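Long-range contact in 402AA LONG hypothetical molybdopterin biosynthesis MOEA protein (Pyrococcus horikoshii, PDB 1UZ5), which probably catalyses the insertion of molybdate into adenylyl-molybdopterin, giving Mo-molybdopterin and AMP in the biosynthesis of the molybdenum cofactor: residues A[264-276]-A[287-299]. Sequence-based numbering, arbitrary orientation.
Sequences TASVIEELGEVKV and TIIGVIKGKPVFG. With SO4 (sulfate ion), chain F.
I288 leans from strand 288-292 onto helix 264-271. Its CB and CG2 both lie by the carbonyl oxygen of V276; CG2 also packs on I268 CD1 at 3.9 Å and on V274 CG1; CG1, placed anti to the carbonyl carbon (chi1 -58°), carries CD1 to the helix. There CD1 presses on A265 CB at 3.4 Å, closer than usual for two carbons, and comes within 3.1 Å of T264 OG1. I268 slides past I288 in the opposite direction, and its CD1 also meets V297 CG1 tip to tip at 4.0 Å. Further along, I292 crosses the last helical turn obliquely, its CD1 3.8 Å from L271 CB and also touching I268 CG2, its CG2 near L271 O. With an alanine here, L271 CB and I268 CG2 would probably lose their shared neighbour and a gap would open between helix and strand. A water bridges L271 O and K293 N at the type I' turn of the hairpin.

At G272 the chain leaves the helix, and from E273 it runs antiparallel to 288-292. E273 and V291 exchange two backbone hydrogen bonds, E273 N to V291 O being 3.0 Å. A classic beta bulge follows: K275 and V276 both face I289, whose O accepts a nearly straight bond from V276 N (2.8 Å, 175°) and a weak one from K275 N. On the sheet face away from the helix, V276 and I289 lie side by side, CB to CB 3.7 Å.

The sulfate, probably from the crystallisation liquor, sits at the helix start, hydrogen-bonded to D262 N and L263 N, and weakly to T264 N. In this probable molybdopterin-binding domain, 273-277 is an edge strand beside hairpin 288-300; helix 263-271 covers one face next to helix 233-246, while helix 9-18 packs against V276 and I289 on the other.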
loop_
_atom_site.group_PDB
_atom_site.type_symbol
_atom_site.label_atom_id
_atom_site.label_comp_id
_atom_site.label_asym_id
_atom_site.label_seq_id
_atom_site.Cartn_x
_atom_site.Cartn_y
_atom_site.Cartn_z
ATOM N N THR A 264 6.910 3.755 33.790
ATOM C CA THR A 264 6.507 2.815 32.748
ATOM C C THR A 264 7.583 1.766 32.519
ATOM O O THR A 264 7.283 0.590 32.316
ATOM C CB THR A 264 6.231 3.535 31.415
ATOM O OG1 THR A 264 7.449 4.091 30.910
ATOM C CG2 THR A 264 5.225 4.651 31.618
ATOM N N ALA A 265 8.839 2.192 32.552
ATOM C CA ALA A 265 9.947 1.272 32.353
ATOM C C ALA A 265 9.935 0.213 33.445
ATOM O O ALA A 265 10.161 -0.969 33.178
ATOM C CB ALA A 265 11.267 2.028 32.369
ATOM N N SER A 266 9.650 0.637 34.673
ATOM C CA SER A 266 9.619 -0.282 35.805
ATOM C C SER A 266 8.446 -1.247 35.699
ATOM O O SER A 266 8.548 -2.407 36.102
ATOM C CB SER A 266 9.533 0.495 37.125
ATOM O OG SER A 266 8.264 1.101 37.286
ATOM N N VAL A 267 7.328 -0.770 35.163
ATOM C CA VAL A 267 6.160 -1.626 35.007
ATOM C C VAL A 267 6.439 -2.681 33.940
ATOM O O VAL A 267 6.107 -3.853 34.107
ATOM C CB VAL A 267 4.915 -0.811 34.609
ATOM C CG1 VAL A 267 3.754 -1.749 34.300
ATOM C CG2 VAL A 267 4.539 0.131 35.741
ATOM N N ILE A 268 7.059 -2.256 32.846
ATOM C CA ILE A 268 7.394 -3.168 31.760
ATOM C C ILE A 268 8.440 -4.167 32.246
ATOM O O ILE A 268 8.388 -5.354 31.915
ATOM C CB ILE A 268 7.951 -2.394 30.543
ATOM C CG1 ILE A 268 6.858 -1.490 29.964
ATOM C CG2 ILE A 268 8.467 -3.363 29.491
ATOM C CD1 ILE A 268 7.342 -0.565 28.866
ATOM N N GLU A 269 9.382 -3.677 33.045
ATOM C CA GLU A 269 10.449 -4.509 33.587
ATOM C C GLU A 269 9.907 -5.647 34.445
ATOM O O GLU A 269 10.444 -6.757 34.428
ATOM C CB GLU A 269 11.410 -3.655 34.420
ATOM C CG GLU A 269 12.628 -4.407 34.914
ATOM C CD GLU A 269 13.523 -4.867 33.781
ATOM O OE1 GLU A 269 14.126 -4.001 33.113
ATOM O OE2 GLU A 269 13.617 -6.092 33.554
ATOM N N GLU A 270 8.841 -5.380 35.191
ATOM C CA GLU A 270 8.258 -6.402 36.052
ATOM C C GLU A 270 7.254 -7.310 35.353
ATOM O O GLU A 270 6.943 -8.391 35.853
ATOM C CB GLU A 270 7.607 -5.755 37.278
ATOM C CG GLU A 270 6.460 -4.817 36.976
ATOM C CD GLU A 270 5.920 -4.158 38.233
ATOM O OE1 GLU A 270 6.686 -3.424 38.895
ATOM O OE2 GLU A 270 4.734 -4.375 38.560
ATOM N N LEU A 271 6.738 -6.876 34.207
ATOM C CA LEU A 271 5.782 -7.689 33.461
ATOM C C LEU A 271 6.519 -8.486 32.392
ATOM O O LEU A 271 6.028 -9.511 31.910
ATOM C CB LEU A 271 4.716 -6.810 32.802
ATOM C CG LEU A 271 3.622 -6.233 33.699
ATOM C CD1 LEU A 271 2.694 -5.357 32.872
ATOM C CD2 LEU A 271 2.839 -7.365 34.344
ATOM N N GLY A 272 7.705 -8.010 32.029
ATOM C CA GLY A 272 8.493 -8.684 31.016
ATOM C C GLY A 272 9.943 -8.250 31.024
ATOM O O GLY A 272 10.621 -8.354 32.043
ATOM N N GLU A 273 10.420 -7.754 29.888
ATOM C CA GLU A 273 11.802 -7.312 29.770
ATOM C C GLU A 273 11.929 -6.011 28.991
ATOM O O GLU A 273 11.178 -5.762 28.050
ATOM C CB GLU A 273 12.642 -8.394 29.085
ATOM C CG GLU A 273 14.077 -7.973 28.788
ATOM C CD GLU A 273 14.912 -9.104 28.209
ATOM O OE1 GLU A 273 15.067 -10.140 28.894
ATOM O OE2 GLU A 273 15.413 -8.959 27.072
ATOM N N VAL A 274 12.884 -5.181 29.396
ATOM C CA VAL A 274 13.131 -3.913 28.731
ATOM C C VAL A 274 14.407 -4.045 27.916
ATOM O O VAL A 274 15.503 -4.095 28.472
ATOM C CB VAL A 274 13.307 -2.757 29.746
ATOM C CG1 VAL A 274 13.754 -1.496 29.027
ATOM C CG2 VAL A 274 11.998 -2.498 30.475
ATOM N N LYS A 275 14.261 -4.117 26.598
ATOM C CA LYS A 275 15.409 -4.236 25.706
ATOM C C LYS A 275 16.127 -2.893 25.613
ATOM O O LYS A 275 17.350 -2.819 25.723
ATOM C CB LYS A 275 14.950 -4.658 24.309
ATOM C CG LYS A 275 14.278 -6.021 24.238
ATOM C CD LYS A 275 15.295 -7.148 24.227
ATOM C CE LYS A 275 14.624 -8.491 23.979
ATOM N NZ LYS A 275 15.620 -9.587 23.818
ATOM N N VAL A 276 15.355 -1.833 25.412
ATOM C CA VAL A 276 15.908 -0.491 25.287
ATOM C C VAL A 276 15.277 0.447 26.307
ATOM O O VAL A 276 14.069 0.406 26.536
ATOM C CB VAL A 276 15.647 0.087 23.876
ATOM C CG1 VAL A 276 16.238 1.486 23.758
ATOM C CG2 VAL A 276 16.234 -0.837 22.819
ATOM N N THR A 287 12.746 7.132 25.420
ATOM C CA THR A 287 11.976 6.082 24.750
ATOM C C THR A 287 12.316 4.675 25.239
ATOM O O THR A 287 13.481 4.320 25.404
ATOM C CB THR A 287 12.169 6.146 23.223
ATOM O OG1 THR A 287 11.774 7.440 22.752
ATOM C CG2 THR A 287 11.323 5.087 22.533
ATOM N N ILE A 288 11.278 3.878 25.466
ATOM C CA ILE A 288 11.428 2.511 25.948
ATOM C C ILE A 288 10.968 1.478 24.913
ATOM O O ILE A 288 10.014 1.711 24.170
ATOM C CB ILE A 288 10.585 2.292 27.223
ATOM C CG1 ILE A 288 11.002 3.295 28.300
ATOM C CG2 ILE A 288 10.749 0.868 27.722
ATOM C CD1 ILE A 288 10.081 3.305 29.502
ATOM N N ILE A 289 11.655 0.341 24.877
ATOM C CA ILE A 289 11.305 -0.755 23.977
ATOM C C ILE A 289 11.482 -2.044 24.764
ATOM O O ILE A 289 12.581 -2.349 25.231
ATOM C CB ILE A 289 12.212 -0.819 22.735
ATOM C CG1 ILE A 289 12.167 0.502 21.976
ATOM C CG2 ILE A 289 11.746 -1.944 21.816
ATOM C CD1 ILE A 289 13.085 0.545 20.780
ATOM N N GLY A 290 10.397 -2.791 24.923
ATOM C CA GLY A 290 10.469 -4.035 25.660
ATOM C C GLY A 290 9.611 -5.130 25.060
ATOM O O GLY A 290 9.082 -4.998 23.949
ATOM N N VAL A 291 9.473 -6.221 25.804
ATOM C CA VAL A 291 8.682 -7.360 25.367
ATOM C C VAL A 291 7.963 -7.972 26.558
ATOM O O VAL A 291 8.573 -8.246 27.591
ATOM C CB VAL A 291 9.573 -8.445 24.711
ATOM C CG1 VAL A 291 8.720 -9.621 24.260
ATOM C CG2 VAL A 291 10.333 -7.855 23.529
ATOM N N ILE A 292 6.657 -8.158 26.413
ATOM C CA ILE A 292 5.832 -8.757 27.450
ATOM C C ILE A 292 5.047 -9.881 26.784
ATOM O O ILE A 292 4.323 -9.652 25.811
ATOM C CB ILE A 292 4.839 -7.744 28.049
ATOM C CG1 ILE A 292 5.602 -6.582 28.699
ATOM C CG2 ILE A 292 3.949 -8.437 29.071
ATOM C CD1 ILE A 292 4.703 -5.506 29.286
ATOM N N LYS A 293 5.202 -11.094 27.304
ATOM C CA LYS A 293 4.526 -12.259 26.749
ATOM C C LYS A 293 4.728 -12.320 25.239
ATOM O O LYS A 293 3.772 -12.460 24.479
ATOM C CB LYS A 293 3.034 -12.219 27.081
ATOM C CG LYS A 293 2.749 -12.349 28.567
ATOM C CD LYS A 293 1.259 -12.465 28.842
ATOM C CE LYS A 293 0.998 -12.706 30.320
ATOM N NZ LYS A 293 -0.452 -12.871 30.616
ATOM N N GLY A 294 5.985 -12.193 24.822
ATOM C CA GLY A 294 6.329 -12.250 23.412
ATOM C C GLY A 294 5.868 -11.100 22.538
ATOM O O GLY A 294 6.142 -11.088 21.339
ATOM N N LYS A 295 5.187 -10.120 23.119
ATOM C CA LYS A 295 4.697 -8.992 22.333
ATOM C C LYS A 295 5.502 -7.712 22.531
ATOM O O LYS A 295 5.767 -7.304 23.660
ATOM C CB LYS A 295 3.226 -8.750 22.668
ATOM C CG LYS A 295 2.387 -9.998 22.461
ATOM C CD LYS A 295 0.937 -9.786 22.806
ATOM C CE LYS A 295 0.140 -11.042 22.515
ATOM N NZ LYS A 295 -1.288 -10.864 22.856
ATOM N N PRO A 296 5.919 -7.072 21.426
ATOM C CA PRO A 296 6.694 -5.832 21.513
ATOM C C PRO A 296 5.892 -4.742 22.225
ATOM O O PRO A 296 4.677 -4.632 22.048
ATOM C CB PRO A 296 6.956 -5.482 20.048
ATOM C CG PRO A 296 6.989 -6.829 19.377
ATOM C CD PRO A 296 5.816 -7.529 20.029
ATOM N N VAL A 297 6.575 -3.953 23.045
ATOM C CA VAL A 297 5.941 -2.863 23.778
ATOM C C VAL A 297 6.814 -1.632 23.587
ATOM O O VAL A 297 8.036 -1.700 23.730
ATOM C CB VAL A 297 5.835 -3.172 25.284
ATOM C CG1 VAL A 297 5.059 -2.059 25.997
ATOM C CG2 VAL A 297 5.153 -4.507 25.487
ATOM N N PHE A 298 6.183 -0.514 23.250
ATOM C CA PHE A 298 6.896 0.738 23.028
ATOM C C PHE A 298 6.386 1.821 23.976
ATOM O O PHE A 298 5.182 1.946 24.202
ATOM C CB PHE A 298 6.697 1.217 21.583
ATOM C CG PHE A 298 7.359 0.348 20.550
ATOM C CD1 PHE A 298 8.641 0.642 20.092
ATOM C CD2 PHE A 298 6.692 -0.749 20.017
ATOM C CE1 PHE A 298 9.250 -0.143 19.109
ATOM C CE2 PHE A 298 7.290 -1.541 19.033
ATOM C CZ PHE A 298 8.570 -1.237 18.578
ATOM N N GLY A 299 7.320 2.585 24.534
ATOM C CA GLY A 299 6.971 3.683 25.422
ATOM C C GLY A 299 7.505 4.911 24.714
ATOM O O GLY A 299 8.717 5.120 24.665
HETATM S S SO4 F . 6.907 7.908 33.611
HETATM O O1 SO4 F . 8.094 7.053 32.908
HETATM O O2 SO4 F . 7.407 8.224 34.936
HETATM O O3 SO4 F . 6.637 8.967 32.899
HETATM O O4 SO4 F . 5.842 6.947 33.727
HETATM O O HOH W 1 7.053 -11.374 29.633
#